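Local structure of putative membrane protein (5TF3) at residues K53-V58 / N78-A83; Y61-K66 / E74-T79; A96-F101 / F109-F114. The protein is of unknown function, a putative membrane protein of an uncharacterised family whose modelled chain folds as a single all-helical unit. All blocks are in the same frame, centred on the assembly; numbering follows the deposited sequence. Where two conformers were deposited one is given.

In the fold
Contact 2 is nested within contact 1 along the all-helical chain, and contact 3 comes after both; no active site is known for this protein. Contacts 1 and 2 join the same two helices, 48-65 and 70-82, with centres about 9 Å apart; they share Asn78 and Thr79, and Val58 CG1 of contact 1 lies 3.7 Å from Trp76 CZ3 of contact 2. Contact 3 pairs the next two helices, its centre about 16 Å from that of contact 1 and 14 Å from that of contact 2. Helix 48-65 links all three: Leu57 CD1 reaches Tyr100 CD2 at 3.4 Å, and Phe64 CD2 reaches Leu111 CD1 at 3.5 Å.

Contact 1 of 3, residues K53-V58 / N78-A83; sequences KAAYLV and NTLIRA
The hydroxyl of Tyr56, whose ring lies against Leu80, is hydrogen-bonded to the backbone O of Ser86, beyond the end of helix 70-82. That bond and a ring stack with His93 restrain the Tyr56 ring, whose edge also has Lys53 O in its plane. Leu80 is the single residue of 78-83 to touch 53-58, and it does so with both methyl groups. Its CD1 meets the Tyr56 ring obliquely, 4.0 Å from CE1 and 4.2 Å from CD1, the two side chains crossing at about a right angle. Its CD2 comes to Ala55 CB at 4.1 Å. In Leu80, CD1 is anti to CA (chi2 -179°), which carries it on toward the Tyr56 ring, while CD2 branches off to Ala55 CB. Because Ala55 has only CB to offer, the backbones can approach here: Ala55 CA and Leu80 CA are 7.5 Å apart. All three touching residues are buried, yet the shared area is modest, 118 Å² summed over both sides. Ile85, in the loop after helix 70-82, touches Ala55, Tyr56 and Leu80 and so fills in around the same site. Helix 2-17 packs on Ala54, Ala55 and Val58, while helices 33-45 and 91-100 both meet Leu57, so that this part of helix 48-65 packs against helix 70-82 and also against these three.

Contact 2 of 3, residues Y61-K66 / E74-T79; sequences YHTFIK and ELWRNT
The imidazole of His62 lies between two aromatic rings: Trp76 CZ2 stands 3.4 Å above one face, offset toward the rim, and Tyr61 CD2 sits over the centre of the opposite face. Trp76 is sandwiched too, with His62 CB on one face of its indole and Leu75 CD2 on the other. His62 and the six-membered ring of Trp76 form an offset stack, planes at 6° and centroids 4.4 Å apart. A CH-pi contact adds to it, His62 CB lying 3.6 Å from the centroid of the five-membered ring and 24° off its normal. The histidine thus spans both indole rings. These residues sit near the turn of a helical hairpin, where helices 48-65 and 70-82 run roughly antiparallel; helix 48-65 widens here into a pi-type turn at 61-65, with a weak bond from Lys66 N to Tyr61 O. Thr63 CG2 packs on Trp76 CB at 3.8 Å; it is anti to the carbonyl carbon, while OG1 (chi1 61°) turns back to bond Phe59 O. The backbone O of Tyr23 is hydrogen-bonded to His62 NE2 and the Tyr23 ring meets His62 edge-to-face, which should limit rotation of the imidazole.

Contact 3 of 3, residues A96-F101 / F109-F114; sequences AALFYF and FELAQF
Two consecutive helices, 91-100 and 108-122, pack across each other here, with the connecting loop close beside the contact. Leu98 and Leu111 reach toward each other tip to tip: the CD2 methyls of Leu98 and Leu111 are 3.7 Å apart, and Leu98 CG is 3.8 Å from the same Leu111 methyl. Leu111 CD2 also faces Ala97 CB at 4.3 Å, a looser approach, so one methyl group serves both touching residues of 96-101. The first torsion of Leu111 explains its reach, since CG stands anti to the backbone N (chi1 179°) and the branch extends from its helix across to the other. Its second methyl turns to helix 48-65. The backbones remain well separated, with Leu98 CA and Leu111 CA, the closest pair, 8.8 Å apart; the gap is bridged by side chains. Leu106, in the loop between the helices, packs on both Leu98 and Phe101. Asp107 OD1 accepts a hydrogen bond from Glu110 N, near the start of helix 108-122. Phe101, the first residue past the helical conformation, packs on Ile65 of helix 48-65, and Phe114 on Thr63 of the same helix. With 100 Å² buried in all, and with carbon atoms alone meeting across the segments, the attraction probably rests on dispersion and the exclusion of water, which set closeness of fit but impose little directional demand on the leucine tips.

Contact 1 of 3, residues K53-V58 / N78-A83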
loop_
_atom_site.group_PDB
_atom_site.type_symbol
_atom_site.label_atom_id
_atom_site.label_comp_id
_atom_site.label_asym_id
_atom_site.label_seq_id
_atom_site.Cartn_x
_atom_site.Cartn_y
_atom_site.Cartn_z
ATOM N N LYS A 53 -1.617 -1.023 -7.745
ATOM C CA LYS A 53 -2.575 -1.081 -6.646
ATOM C C LYS A 53 -1.915 -1.597 -5.373
ATOM O O LYS A 53 -2.172 -1.088 -4.276
ATOM C CB LYS A 53 -3.758 -1.968 -7.034
ATOM C CG LYS A 53 -4.641 -1.386 -8.127
ATOM C CD LYS A 53 -5.962 -0.876 -7.554
ATOM C CE LYS A 53 -6.939 -0.444 -8.651
ATOM N NZ LYS A 53 -6.728 0.968 -9.115
ATOM N N ALA A 54 -1.047 -2.602 -5.505
ATOM C CA ALA A 54 -0.366 -3.154 -4.340
ATOM C C ALA A 54 0.547 -2.125 -3.689
ATOM O O ALA A 54 0.785 -2.187 -2.478
ATOM C CB ALA A 54 0.425 -4.397 -4.746
ATOM N N ALA A 55 1.060 -1.173 -4.468
ATOM C CA ALA A 55 1.882 -0.113 -3.892
ATOM C C ALA A 55 1.097 0.684 -2.861
ATOM O O ALA A 55 1.644 1.095 -1.835
ATOM C CB ALA A 55 2.405 0.809 -4.988
ATOM N N TYR A 56 -0.198 0.882 -3.097
ATOM C CA TYR A 56 -0.995 1.623 -2.130
ATOM C C TYR A 56 -1.241 0.828 -0.853
ATOM O O TYR A 56 -1.427 1.427 0.211
ATOM C CB TYR A 56 -2.321 2.045 -2.766
ATOM C CG TYR A 56 -2.146 3.115 -3.814
ATOM C CD1 TYR A 56 -1.927 4.440 -3.456
ATOM C CD2 TYR A 56 -2.198 2.801 -5.163
ATOM C CE1 TYR A 56 -1.773 5.430 -4.425
ATOM C CE2 TYR A 56 -2.048 3.774 -6.129
ATOM C CZ TYR A 56 -1.835 5.084 -5.758
ATOM O OH TYR A 56 -1.687 6.038 -6.734
ATOM N N LEU A 57 -1.274 -0.511 -0.930
ATOM C CA LEU A 57 -1.388 -1.308 0.292
ATOM C C LEU A 57 -0.115 -1.223 1.120
ATOM O O LEU A 57 -0.173 -1.184 2.357
ATOM C CB LEU A 57 -1.689 -2.776 -0.034
ATOM C CG LEU A 57 -3.129 -3.141 -0.380
ATOM C CD1 LEU A 57 -3.194 -4.615 -0.657
ATOM C CD2 LEU A 57 -4.057 -2.773 0.748
ATOM N N VAL A 58 1.042 -1.253 0.453
ATOM C CA VAL A 58 2.321 -1.016 1.124
ATOM C C VAL A 58 2.296 0.321 1.858
ATOM O O VAL A 58 2.655 0.413 3.040
ATOM C CB VAL A 58 3.467 -1.081 0.097
ATOM C CG1 VAL A 58 4.802 -0.710 0.733
ATOM C CG2 VAL A 58 3.546 -2.490 -0.504
ATOM N N ASN A 78 6.686 10.153 -0.634
ATOM C CA ASN A 78 7.748 10.416 -1.595
ATOM C C ASN A 78 8.173 9.143 -2.304
ATOM O O ASN A 78 8.626 9.203 -3.454
ATOM C CB ASN A 78 8.950 11.067 -0.903
ATOM C CG ASN A 78 8.674 12.507 -0.491
ATOM O OD1 ASN A 78 7.772 13.155 -1.033
ATOM N ND2 ASN A 78 9.468 13.023 0.450
ATOM N N THR A 79 8.038 7.985 -1.640
ATOM C CA THR A 79 8.328 6.713 -2.299
ATOM C C THR A 79 7.344 6.452 -3.442
ATOM O O THR A 79 7.751 6.042 -4.535
ATOM C CB THR A 79 8.327 5.577 -1.254
ATOM O OG1 THR A 79 9.256 5.903 -0.213
ATOM C CG2 THR A 79 8.777 4.247 -1.847
ATOM N N LEU A 80 6.050 6.723 -3.227
ATOM C CA LEU A 80 5.097 6.643 -4.330
ATOM C C LEU A 80 5.486 7.588 -5.450
ATOM O O LEU A 80 5.521 7.198 -6.622
ATOM C CB LEU A 80 3.680 6.977 -3.859
ATOM C CG LEU A 80 2.979 6.024 -2.911
ATOM C CD1 LEU A 80 1.564 6.567 -2.622
ATOM C CD2 LEU A 80 2.928 4.658 -3.548
ATOM N N ILE A 81 5.796 8.839 -5.103
ATOM C CA ILE A 81 6.089 9.840 -6.121
ATOM C C ILE A 81 7.328 9.438 -6.917
ATOM O O ILE A 81 7.354 9.561 -8.149
ATOM C CB ILE A 81 6.248 11.226 -5.467
ATOM C CG1 ILE A 81 4.885 11.749 -4.984
ATOM C CG2 ILE A 81 6.869 12.211 -6.439
ATOM C CD1 ILE A 81 4.978 13.050 -4.197
ATOM N N ARG A 82 8.359 8.934 -6.233
ATOM C CA ARG A 82 9.574 8.511 -6.924
ATOM C C ARG A 82 9.341 7.313 -7.841
ATOM O O ARG A 82 10.128 7.089 -8.767
ATOM C CB ARG A 82 10.674 8.192 -5.907
ATOM C CG ARG A 82 11.608 9.364 -5.658
ATOM C CD ARG A 82 12.744 9.032 -4.687
ATOM N NE ARG A 82 12.378 9.345 -3.311
ATOM C CZ ARG A 82 12.044 8.437 -2.405
ATOM N NH1 ARG A 82 12.047 7.155 -2.714
ATOM N NH2 ARG A 82 11.718 8.813 -1.187
ATOM N N ALA A 83 8.288 6.536 -7.604
ATOM C CA ALA A 83 7.893 5.442 -8.484
ATOM C C ALA A 83 6.900 5.868 -9.558
ATOM O O ALA A 83 6.330 4.994 -10.226
ATOM C CB ALA A 83 7.265 4.303 -7.671
#

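Contact 2 of 3, residues Y61-K66 / E74-T79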
loop_
_atom_site.group_PDB
_atom_site.type_symbol
_atom_site.label_atom_id
_atom_site.label_comp_id
_atom_site.label_asym_id
_atom_site.label_seq_id
_atom_site.Cartn_x
_atom_site.Cartn_y
_atom_site.Cartn_z
ATOM N N TYR A 61 -0.112 0.152 4.882
ATOM C CA TYR A 61 0.450 -0.666 5.955
ATOM C C TYR A 61 1.510 0.099 6.731
ATOM O O TYR A 61 1.477 0.152 7.964
ATOM C CB TYR A 61 1.033 -1.973 5.398
ATOM C CG TYR A 61 1.744 -2.789 6.472
ATOM C CD1 TYR A 61 1.017 -3.551 7.396
ATOM C CD2 TYR A 61 3.133 -2.769 6.588
ATOM C CE1 TYR A 61 1.660 -4.278 8.397
ATOM C CE2 TYR A 61 3.786 -3.499 7.588
ATOM C CZ TYR A 61 3.045 -4.246 8.483
ATOM O OH TYR A 61 3.692 -4.959 9.466
ATOM N N HIS A 62 2.468 0.699 6.030
ATOM C CA HIS A 62 3.562 1.352 6.740
ATOM C C HIS A 62 3.158 2.690 7.354
ATOM O O HIS A 62 3.842 3.156 8.269
ATOM C CB HIS A 62 4.773 1.503 5.809
ATOM C CG HIS A 62 5.437 0.194 5.535
ATOM N ND1 HIS A 62 6.186 -0.467 6.486
ATOM C CD2 HIS A 62 5.375 -0.631 4.465
ATOM C CE1 HIS A 62 6.606 -1.617 5.991
ATOM N NE2 HIS A 62 6.121 -1.746 4.768
ATOM N N THR A 63 2.044 3.294 6.924
ATOM C CA THR A 63 1.631 4.547 7.546
ATOM C C THR A 63 0.481 4.313 8.526
ATOM O O THR A 63 0.725 4.201 9.729
ATOM C CB THR A 63 1.262 5.592 6.488
ATOM O OG1 THR A 63 0.172 5.126 5.681
ATOM C CG2 THR A 63 2.497 5.912 5.580
ATOM N N PHE A 64 -0.767 4.235 8.043
ATOM C CA PHE A 64 -1.904 4.097 8.958
ATOM C C PHE A 64 -1.730 2.934 9.931
ATOM O O PHE A 64 -2.000 3.064 11.131
ATOM C CB PHE A 64 -3.207 3.907 8.182
ATOM C CG PHE A 64 -4.414 3.707 9.079
ATOM C CD1 PHE A 64 -4.979 4.785 9.752
ATOM C CD2 PHE A 64 -4.973 2.445 9.251
ATOM C CE1 PHE A 64 -6.090 4.610 10.574
ATOM C CE2 PHE A 64 -6.090 2.252 10.073
ATOM C CZ PHE A 64 -6.643 3.331 10.739
ATOM N N ILE A 65 -1.301 1.776 9.437
ATOM C CA ILE A 65 -1.326 0.606 10.307
ATOM C C ILE A 65 -0.170 0.635 11.309
ATOM O O ILE A 65 -0.378 0.401 12.501
ATOM C CB ILE A 65 -1.350 -0.685 9.465
ATOM C CG1 ILE A 65 -2.646 -0.719 8.640
ATOM C CG2 ILE A 65 -1.233 -1.923 10.366
ATOM C CD1 ILE A 65 -2.927 -2.019 7.874
ATOM N N LYS A 66 1.044 0.970 10.868
ATOM C CA LYS A 66 2.238 0.870 11.713
ATOM C C LYS A 66 2.735 2.200 12.283
ATOM O O LYS A 66 3.280 2.209 13.391
ATOM C CB LYS A 66 3.401 0.231 10.935
ATOM C CG LYS A 66 3.062 -1.115 10.322
ATOM C CD LYS A 66 2.566 -2.091 11.361
ATOM C CE LYS A 66 3.720 -2.673 12.158
ATOM N NZ LYS A 66 3.202 -3.640 13.168
ATOM N N GLU A 74 5.240 11.365 5.100
ATOM C CA GLU A 74 5.970 12.078 4.055
ATOM C C GLU A 74 6.992 11.165 3.385
ATOM O O GLU A 74 7.149 11.177 2.154
ATOM C CB GLU A 74 6.649 13.315 4.648
ATOM C CG GLU A 74 7.492 14.084 3.648
ATOM C CD GLU A 74 7.955 15.427 4.180
ATOM O OE1 GLU A 74 7.261 16.005 5.049
ATOM O OE2 GLU A 74 9.018 15.905 3.730
ATOM N N LEU A 75 7.687 10.358 4.187
ATOM C CA LEU A 75 8.625 9.368 3.669
ATOM C C LEU A 75 7.969 8.455 2.635
ATOM O O LEU A 75 8.485 8.283 1.525
ATOM C CB LEU A 75 9.164 8.556 4.850
ATOM C CG LEU A 75 10.303 7.577 4.668
ATOM C CD1 LEU A 75 10.988 7.388 6.023
ATOM C CD2 LEU A 75 9.800 6.250 4.106
ATOM N N TRP A 76 6.841 7.826 3.002
ATOM C CA TRP A 76 6.197 6.865 2.107
ATOM C C TRP A 76 5.511 7.543 0.930
ATOM O O TRP A 76 5.476 6.982 -0.174
ATOM C CB TRP A 76 5.221 5.981 2.901
ATOM C CG TRP A 76 6.020 4.983 3.683
ATOM C CD1 TRP A 76 6.423 5.074 4.992
ATOM C CD2 TRP A 76 6.588 3.774 3.167
ATOM N NE1 TRP A 76 7.179 3.958 5.331
ATOM C CE2 TRP A 76 7.301 3.159 4.219
ATOM C CE3 TRP A 76 6.554 3.152 1.912
ATOM C CZ2 TRP A 76 7.966 1.951 4.059
ATOM C CZ3 TRP A 76 7.227 1.939 1.755
ATOM C CH2 TRP A 76 7.915 1.359 2.822
ATOM N N ARG A 77 4.996 8.756 1.125
ATOM C CA ARG A 77 4.419 9.496 0.007
ATOM C C ARG A 77 5.478 9.783 -1.062
ATOM O O ARG A 77 5.212 9.683 -2.269
ATOM C CB ARG A 77 3.793 10.805 0.521
ATOM C CG ARG A 77 3.243 11.697 -0.584
ATOM C CD ARG A 77 2.605 13.012 -0.047
ATOM N NE ARG A 77 2.022 13.787 -1.143
ATOM C CZ ARG A 77 2.672 14.717 -1.836
ATOM N NH1 ARG A 77 3.925 15.032 -1.525
ATOM N NH2 ARG A 77 2.057 15.344 -2.826
ATOM N N ASN A 78 6.686 10.153 -0.634
ATOM C CA ASN A 78 7.748 10.416 -1.595
ATOM C C ASN A 78 8.173 9.143 -2.304
ATOM O O ASN A 78 8.626 9.203 -3.454
ATOM C CB ASN A 78 8.950 11.067 -0.903
ATOM C CG ASN A 78 8.674 12.507 -0.491
ATOM O OD1 ASN A 78 7.772 13.155 -1.033
ATOM N ND2 ASN A 78 9.468 13.023 0.450
ATOM N N THR A 79 8.038 7.985 -1.640
ATOM C CA THR A 79 8.328 6.713 -2.299
ATOM C C THR A 79 7.344 6.452 -3.442
ATOM O O THR A 79 7.751 6.042 -4.535
ATOM C CB THR A 79 8.327 5.577 -1.254
ATOM O OG1 THR A 79 9.256 5.903 -0.213
ATOM C CG2 THR A 79 8.777 4.247 -1.847
#

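Contact 3 of 3, residues A96-F101 / F109-F114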
loop_
_atom_site.group_PDB
_atom_site.type_symbol
_atom_site.label_atom_id
_atom_site.label_comp_id
_atom_site.label_asym_id
_atom_site.label_seq_id
_atom_site.Cartn_x
_atom_site.Cartn_y
_atom_site.Cartn_z
ATOM N N ALA A 96 -9.667 -1.982 0.073
ATOM C CA ALA A 96 -8.809 -3.154 -0.097
ATOM C C ALA A 96 -8.003 -3.438 1.163
ATOM O O ALA A 96 -7.758 -4.599 1.509
ATOM C CB ALA A 96 -7.862 -2.949 -1.282
ATOM N N ALA A 97 -7.556 -2.388 1.844
ATOM C CA ALA A 97 -6.894 -2.580 3.125
ATOM C C ALA A 97 -7.812 -3.270 4.127
ATOM O O ALA A 97 -7.369 -4.138 4.886
ATOM C CB ALA A 97 -6.425 -1.236 3.672
ATOM N N LEU A 98 -9.093 -2.889 4.155
ATOM C CA LEU A 98 -10.011 -3.437 5.150
ATOM C C LEU A 98 -10.235 -4.928 4.955
ATOM O O LEU A 98 -10.610 -5.629 5.905
ATOM C CB LEU A 98 -11.351 -2.703 5.105
ATOM C CG LEU A 98 -11.288 -1.325 5.760
ATOM C CD1 LEU A 98 -12.629 -0.614 5.728
ATOM C CD2 LEU A 98 -10.779 -1.452 7.187
ATOM N N PHE A 99 -10.047 -5.436 3.739
ATOM C CA PHE A 99 -10.100 -6.882 3.600
ATOM C C PHE A 99 -8.773 -7.534 3.974
ATOM O O PHE A 99 -8.729 -8.427 4.828
ATOM C CB PHE A 99 -10.456 -7.305 2.188
ATOM C CG PHE A 99 -10.180 -8.761 1.958
ATOM C CD1 PHE A 99 -10.957 -9.726 2.584
ATOM C CD2 PHE A 99 -9.103 -9.171 1.204
ATOM C CE1 PHE A 99 -10.718 -11.078 2.399
ATOM C CE2 PHE A 99 -8.854 -10.526 1.014
ATOM C CZ PHE A 99 -9.655 -11.475 1.621
ATOM N N TYR A 100 -7.685 -7.126 3.309
ATOM C CA TYR A 100 -6.439 -7.883 3.418
ATOM C C TYR A 100 -5.923 -7.906 4.848
ATOM O O TYR A 100 -5.295 -8.893 5.265
ATOM C CB TYR A 100 -5.384 -7.319 2.467
ATOM C CG TYR A 100 -5.613 -7.674 1.010
ATOM C CD1 TYR A 100 -5.683 -8.998 0.593
ATOM C CD2 TYR A 100 -5.751 -6.682 0.049
ATOM C CE1 TYR A 100 -5.897 -9.323 -0.748
ATOM C CE2 TYR A 100 -5.949 -6.991 -1.288
ATOM C CZ TYR A 100 -6.029 -8.309 -1.681
ATOM O OH TYR A 100 -6.236 -8.606 -3.010
ATOM N N PHE A 101 -6.220 -6.860 5.628
ATOM C CA PHE A 101 -5.819 -6.787 7.029
ATOM C C PHE A 101 -7.002 -6.998 7.983
ATOM O O PHE A 101 -6.993 -6.508 9.114
ATOM C CB PHE A 101 -5.112 -5.458 7.296
ATOM C CG PHE A 101 -3.937 -5.215 6.382
ATOM C CD1 PHE A 101 -2.786 -5.987 6.494
ATOM C CD2 PHE A 101 -3.993 -4.245 5.391
ATOM C CE1 PHE A 101 -1.704 -5.784 5.648
ATOM C CE2 PHE A 101 -2.922 -4.031 4.543
ATOM C CZ PHE A 101 -1.773 -4.798 4.671
ATOM N N PHE A 109 -13.686 3.816 10.404
ATOM C CA PHE A 109 -13.865 5.260 10.500
ATOM C C PHE A 109 -12.515 5.952 10.567
ATOM O O PHE A 109 -12.247 6.898 9.812
ATOM C CB PHE A 109 -14.714 5.598 11.726
ATOM C CG PHE A 109 -14.934 7.066 11.928
ATOM C CD1 PHE A 109 -15.973 7.718 11.285
ATOM C CD2 PHE A 109 -14.113 7.792 12.771
ATOM C CE1 PHE A 109 -16.190 9.086 11.483
ATOM C CE2 PHE A 109 -14.318 9.152 12.973
ATOM C CZ PHE A 109 -15.369 9.802 12.324
ATOM N N GLU A 110 -11.635 5.469 11.450
ATOM C CA GLU A 110 -10.307 6.067 11.572
ATOM C C GLU A 110 -9.513 5.950 10.275
ATOM O O GLU A 110 -8.753 6.863 9.916
ATOM C CB GLU A 110 -9.549 5.426 12.729
ATOM C CG GLU A 110 -9.916 6.019 14.089
ATOM C CD GLU A 110 -9.651 7.526 14.184
ATOM O OE1 GLU A 110 -8.492 7.967 13.979
ATOM O OE2 GLU A 110 -10.608 8.278 14.472
ATOM N N LEU A 111 -9.680 4.844 9.554
ATOM C CA LEU A 111 -8.976 4.693 8.283
ATOM C C LEU A 111 -9.493 5.679 7.245
ATOM O O LEU A 111 -8.714 6.215 6.450
ATOM C CB LEU A 111 -9.117 3.264 7.767
ATOM C CG LEU A 111 -8.451 2.924 6.430
ATOM C CD1 LEU A 111 -6.960 3.247 6.432
ATOM C CD2 LEU A 111 -8.665 1.451 6.120
ATOM N N ALA A 112 -10.809 5.899 7.216
ATOM C CA ALA A 112 -11.384 6.899 6.322
ATOM C C ALA A 112 -10.924 8.303 6.684
ATOM O O ALA A 112 -10.647 9.117 5.794
ATOM C CB ALA A 112 -12.916 6.823 6.360
ATOM N N GLN A 113 -10.879 8.626 7.983
ATOM C CA GLN A 113 -10.386 9.947 8.376
ATOM C C GLN A 113 -8.893 10.079 8.099
ATOM O O GLN A 113 -8.422 11.175 7.789
ATOM C CB GLN A 113 -10.675 10.229 9.854
ATOM C CG GLN A 113 -12.175 10.326 10.217
ATOM C CD GLN A 113 -12.803 11.601 9.716
ATOM O OE1 GLN A 113 -12.155 12.398 9.049
ATOM N NE2 GLN A 113 -14.074 11.809 10.042
ATOM N N PHE A 114 -8.136 8.981 8.190
ATOM C CA PHE A 114 -6.724 9.050 7.818
ATOM C C PHE A 114 -6.573 9.439 6.352
ATOM O O PHE A 114 -5.778 10.324 6.006
ATOM C CB PHE A 114 -6.029 7.714 8.106
ATOM C CG PHE A 114 -4.659 7.602 7.485
ATOM C CD1 PHE A 114 -3.544 8.162 8.114
ATOM C CD2 PHE A 114 -4.488 6.976 6.261
ATOM C CE1 PHE A 114 -2.264 8.075 7.530
ATOM C CE2 PHE A 114 -3.213 6.895 5.670
ATOM C CZ PHE A 114 -2.107 7.441 6.308
#